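Local coordinates for cell wall surface anchor protein (Streptococcus agalactiae, PDB 4Z1P) that probably serves as a cell-wall-attached streptococcal adhesin of the antigen I/II family, presenting its C-terminal beta-sandwich domains at the bacterial surface, at residues Ile44-Ala48 / Glu49-Lys53; Gln17-Gly21 / Lys22-Pro26. All blocks are in the same frame, centred on the assembly; numbering follows the deposited sequence.

Contact 1. Residues Ile44-Ala48 / Glu49-Lys53; sequences IKASA and EAIAK
At its oxygen end the peptide plane carrying the carbonyl of Ser-47 has CD1 of Ile-51 over one face and the amide N of Ala-50 over the other, with Ala-50 CB off the oxygen edge. There, Ile-51 N donates to Ser-47 O (3.0 Å), nearly in line with the carbonyl bond (C=O...N 160°). This is a helix start with a serine N-cap. Ser-47 OG stands between its own backbone N and carbonyl carbon (chi1 71°), which turns it onto the helix end, where it accepts from Ala-50 N at 2.8 Å. One residue thus engages two successive amides of the first turn, one through its hydroxyl and one through its carbonyl. The next rung is Ala-52 N to Ala-48 O, with the donor tilted from the carbonyl plane. Ahead of the cap, Ala-46 folds its methyl against the helix: Ala-46 CB meets Ile-51 CG1 at 3.8 Å and, more loosely, Ala-50 CB at 4.3 Å. Phe-163 touches all three side chains, and Tyr-127 of helix 123-131 packs on Ile-51 while its OH bonds to Ala-46 N. Ile-51 itself is buried. Its CG1 lies beside the backbone N (chi1 -70°), and from there Ile-51 CD1 reaches back to the incoming chain, 3.3 Å from Ala-46 O and equally 3.3 Å from Ser-47 O.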
loop_
_atom_site.group_PDB
_atom_site.type_symbol
_atom_site.label_atom_id
_atom_site.label_comp_id
_atom_site.label_asym_id
_atom_site.label_seq_id
_atom_site.Cartn_x
_atom_site.Cartn_y
_atom_site.Cartn_z
ATOM N N ILE A 44 -39.406 12.048 -3.581
ATOM C CA ILE A 44 -39.550 12.528 -4.960
ATOM C C ILE A 44 -40.678 11.840 -5.676
ATOM O O ILE A 44 -40.992 10.655 -5.360
ATOM C CB ILE A 44 -38.201 12.289 -5.705
ATOM C CG1 ILE A 44 -38.046 13.166 -6.930
ATOM C CG2 ILE A 44 -37.939 10.828 -6.104
ATOM C CD1 ILE A 44 -36.648 13.062 -7.511
ATOM N N LYS A 45 -41.315 12.568 -6.601
ATOM C CA LYS A 45 -42.282 12.024 -7.509
ATOM C C LYS A 45 -41.742 12.066 -8.936
ATOM O O LYS A 45 -42.230 12.836 -9.782
ATOM C CB LYS A 45 -43.610 12.797 -7.442
ATOM N N ALA A 46 -40.757 11.215 -9.229
ATOM C CA ALA A 46 -40.129 11.216 -10.523
ATOM C C ALA A 46 -41.033 10.639 -11.586
ATOM O O ALA A 46 -41.817 9.759 -11.316
ATOM C CB ALA A 46 -38.798 10.458 -10.470
ATOM N N SER A 47 -40.897 11.142 -12.805
ATOM C CA SER A 47 -41.638 10.655 -13.943
ATOM C C SER A 47 -41.274 9.231 -14.289
ATOM O O SER A 47 -40.166 8.775 -13.981
ATOM C CB SER A 47 -41.400 11.508 -15.188
ATOM O OG SER A 47 -40.098 11.353 -15.739
ATOM N N ALA A 48 -42.181 8.523 -14.961
ATOM C CA ALA A 48 -41.878 7.166 -15.383
ATOM C C ALA A 48 -40.688 7.178 -16.351
ATOM O O ALA A 48 -39.861 6.245 -16.315
ATOM C CB ALA A 48 -43.084 6.508 -16.016
ATOM N N GLU A 49 -40.582 8.246 -17.157
ATOM C CA GLU A 49 -39.489 8.385 -18.101
ATOM C C GLU A 49 -38.151 8.632 -17.377
ATOM O O GLU A 49 -37.126 8.094 -17.760
ATOM C CB GLU A 49 -39.776 9.523 -19.092
ATOM C CG GLU A 49 -38.889 9.526 -20.305
ATOM C CD GLU A 49 -38.763 10.890 -20.944
ATOM O OE1 GLU A 49 -39.627 11.776 -20.708
ATOM O OE2 GLU A 49 -37.780 11.071 -21.687
ATOM N N ALA A 50 -38.159 9.410 -16.303
ATOM C CA ALA A 50 -36.949 9.621 -15.536
ATOM C C ALA A 50 -36.480 8.318 -14.869
ATOM O O ALA A 50 -35.296 7.955 -14.895
ATOM C CB ALA A 50 -37.215 10.675 -14.493
ATOM N N ILE A 51 -37.427 7.618 -14.263
ATOM C CA ILE A 51 -37.129 6.402 -13.505
ATOM C C ILE A 51 -36.565 5.374 -14.467
ATOM O O ILE A 51 -35.605 4.664 -14.115
ATOM C CB ILE A 51 -38.386 5.888 -12.797
ATOM C CG1 ILE A 51 -38.751 6.848 -11.650
ATOM C CG2 ILE A 51 -38.209 4.464 -12.340
ATOM C CD1 ILE A 51 -40.234 6.874 -11.336
ATOM N N ALA A 52 -37.123 5.325 -15.664
ATOM C CA ALA A 52 -36.653 4.396 -16.685
ATOM C C ALA A 52 -35.176 4.598 -17.090
ATOM O O ALA A 52 -34.532 3.656 -17.551
ATOM C CB ALA A 52 -37.590 4.380 -17.902
ATOM N N LYS A 53 -34.589 5.774 -16.922
ATOM C CA LYS A 53 -33.162 5.935 -17.198
ATOM C C LYS A 53 -32.249 5.231 -16.164
ATOM O O LYS A 53 -31.047 5.133 -16.303
ATOM C CB LYS A 53 -32.843 7.410 -17.297
ATOM C CG LYS A 53 -33.607 8.064 -18.433
ATOM C CD LYS A 53 -33.234 9.513 -18.644
ATOM C CE LYS A 53 -33.756 10.043 -19.999
ATOM N NZ LYS A 53 -32.914 11.232 -20.359
#

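Contact 2. Residues Gln17-Gly21 / Lys22-Pro26; sequences QSING and KSVLP
Lys-22 lays the first two carbons of its side chain, CB and CG, against Ile-19, the residue that opens the type II beta turn Ile-19 to Lys-22. Lys-22 CB lies 3.3 Å from Ile-19 O. Lys-22 CG, set beside the backbone N (chi1 -47°), approaches Ile-19 O to 3.2 Å and meets Ile-19 CB at 4.0 Å. A bend at chi2 (-69°) then swings Lys-22 CD past the turn, 4.1 Å from Gly-21 C, before the extended end leads away from the segment and NZ bonds to Asn-217 OD1. Lys-22 N closes the turn on Ile-19 O (3.1 Å), approaching from above the carbonyl plane rather than along a lone pair; the same oxygen also has Lys-22 CB and CG close by. Gly-21 takes the third position of the turn with a positive phi of 79°, the conformation a type II turn needs there. Just upstream, Ser-18 OG accepts from Asn-20 N, an ST turn that runs into the beta turn. Ile-19 CD1 approaches Val-24 CG1 only loosely (4.4 Å). The segment threads between three elements: Ile-19 pairs by backbone with Val-11 of strand 8-11, Gly-21 and Val-24 pair with Val-173 and Asp-175 of strand 165-177, and Ser-23 pairs with Asn-217 and Gly-219 in the loop between strands 204-210 and 225-230.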
loop_
_atom_site.group_PDB
_atom_site.type_symbol
_atom_site.label_atom_id
_atom_site.label_comp_id
_atom_site.label_asym_id
_atom_site.label_seq_id
_atom_site.Cartn_x
_atom_site.Cartn_y
_atom_site.Cartn_z
ATOM N N GLN A 17 -9.824 4.184 10.002
ATOM C CA GLN A 17 -9.503 5.609 9.859
ATOM C C GLN A 17 -9.080 5.886 8.464
ATOM O O GLN A 17 -8.382 5.077 7.857
ATOM C CB GLN A 17 -8.334 6.062 10.754
ATOM C CG GLN A 17 -8.738 6.920 11.919
ATOM C CD GLN A 17 -9.264 6.088 13.052
ATOM O OE1 GLN A 17 -8.479 5.606 13.881
ATOM N NE2 GLN A 17 -10.587 5.894 13.098
ATOM N N SER A 18 -9.379 7.088 8.016
ATOM C CA SER A 18 -9.077 7.506 6.671
ATOM C C SER A 18 -7.594 7.546 6.512
ATOM O O SER A 18 -6.866 8.126 7.352
ATOM C CB SER A 18 -9.658 8.899 6.360
ATOM O OG SER A 18 -9.041 9.460 5.174
ATOM N N ILE A 19 -7.103 7.001 5.407
ATOM C CA ILE A 19 -5.705 7.188 5.063
ATOM C C ILE A 19 -5.506 7.891 3.738
ATOM O O ILE A 19 -4.506 7.694 3.031
ATOM C CB ILE A 19 -4.918 5.884 5.120
ATOM C CG1 ILE A 19 -5.595 4.782 4.276
ATOM C CG2 ILE A 19 -4.827 5.452 6.540
ATOM C CD1 ILE A 19 -4.672 3.633 3.941
ATOM N N ASN A 20 -6.462 8.729 3.387
ATOM C CA ASN A 20 -6.340 9.531 2.154
ATOM C C ASN A 20 -5.087 10.385 2.138
ATOM O O ASN A 20 -4.773 11.027 3.141
ATOM C CB ASN A 20 -7.561 10.445 1.996
ATOM C CG ASN A 20 -7.817 10.852 0.558
ATOM O OD1 ASN A 20 -7.053 10.577 -0.385
ATOM N ND2 ASN A 20 -8.951 11.516 0.373
ATOM N N GLY A 21 -4.369 10.381 1.040
ATOM C CA GLY A 21 -3.130 11.121 0.910
ATOM C C GLY A 21 -1.899 10.449 1.556
ATOM O O GLY A 21 -0.836 11.036 1.548
ATOM N N LYS A 22 -2.024 9.225 2.046
ATOM C CA LYS A 22 -0.902 8.548 2.726
ATOM C C LYS A 22 -0.281 7.449 1.878
ATOM O O LYS A 22 -0.915 6.927 0.978
ATOM C CB LYS A 22 -1.353 7.926 4.066
ATOM C CG LYS A 22 -2.174 8.812 4.971
ATOM C CD LYS A 22 -1.398 9.955 5.571
ATOM C CE LYS A 22 -2.179 10.618 6.687
ATOM N NZ LYS A 22 -1.442 11.880 7.053
ATOM N N SER A 23 0.940 7.035 2.218
ATOM C CA SER A 23 1.617 6.017 1.458
ATOM C C SER A 23 1.317 4.615 1.903
ATOM O O SER A 23 0.950 4.346 3.046
ATOM C CB SER A 23 3.146 6.216 1.413
ATOM O OG SER A 23 3.625 6.327 2.719
ATOM N N VAL A 24 1.450 3.714 0.950
ATOM C CA VAL A 24 1.284 2.316 1.168
ATOM C C VAL A 24 2.353 1.514 0.428
ATOM O O VAL A 24 2.995 2.008 -0.447
ATOM C CB VAL A 24 -0.116 1.807 0.686
ATOM C CG1 VAL A 24 -1.226 2.583 1.363
ATOM C CG2 VAL A 24 -0.256 1.899 -0.829
ATOM N N LEU A 25 2.417 0.226 0.732
ATOM C CA LEU A 25 3.461 -0.664 0.251
ATOM C C LEU A 25 2.956 -1.566 -0.886
ATOM O O LEU A 25 1.730 -1.714 -1.054
ATOM C CB LEU A 25 3.966 -1.544 1.401
ATOM C CG LEU A 25 4.758 -0.746 2.445
ATOM C CD1 LEU A 25 4.848 -1.457 3.779
ATOM C CD2 LEU A 25 6.114 -0.262 1.975
ATOM N N PRO A 26 3.893 -2.255 -1.610
ATOM C CA PRO A 26 3.493 -3.013 -2.793
ATOM C C PRO A 26 2.489 -4.060 -2.487
ATOM O O PRO A 26 1.624 -4.288 -3.337
ATOM C CB PRO A 26 4.807 -3.639 -3.299
ATOM C CG PRO A 26 5.804 -2.659 -2.900
ATOM C CD PRO A 26 5.365 -2.187 -1.528
#

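Overall arrangement
Along the chain contact 2 comes first, in the connection from strand 8-11 to strand 29-36; contact 1 follows, between strand 29-36 and strand 55-61. Strand 29-36 therefore separates them, and their centres lie 40 Å apart, with nearest atoms about 28 Å from each other. Both fall within the Cell surface antigen I/II C2 terminal region but are well separated in space. Contact 2 sits near the middle of the elongated molecule, where its residues also bond to the loop around Asn-217 in the following C-terminal region, and so takes part in the junction. Contact 1 is peripheral, at the crossing from the four-stranded to the five-stranded antiparallel sheet.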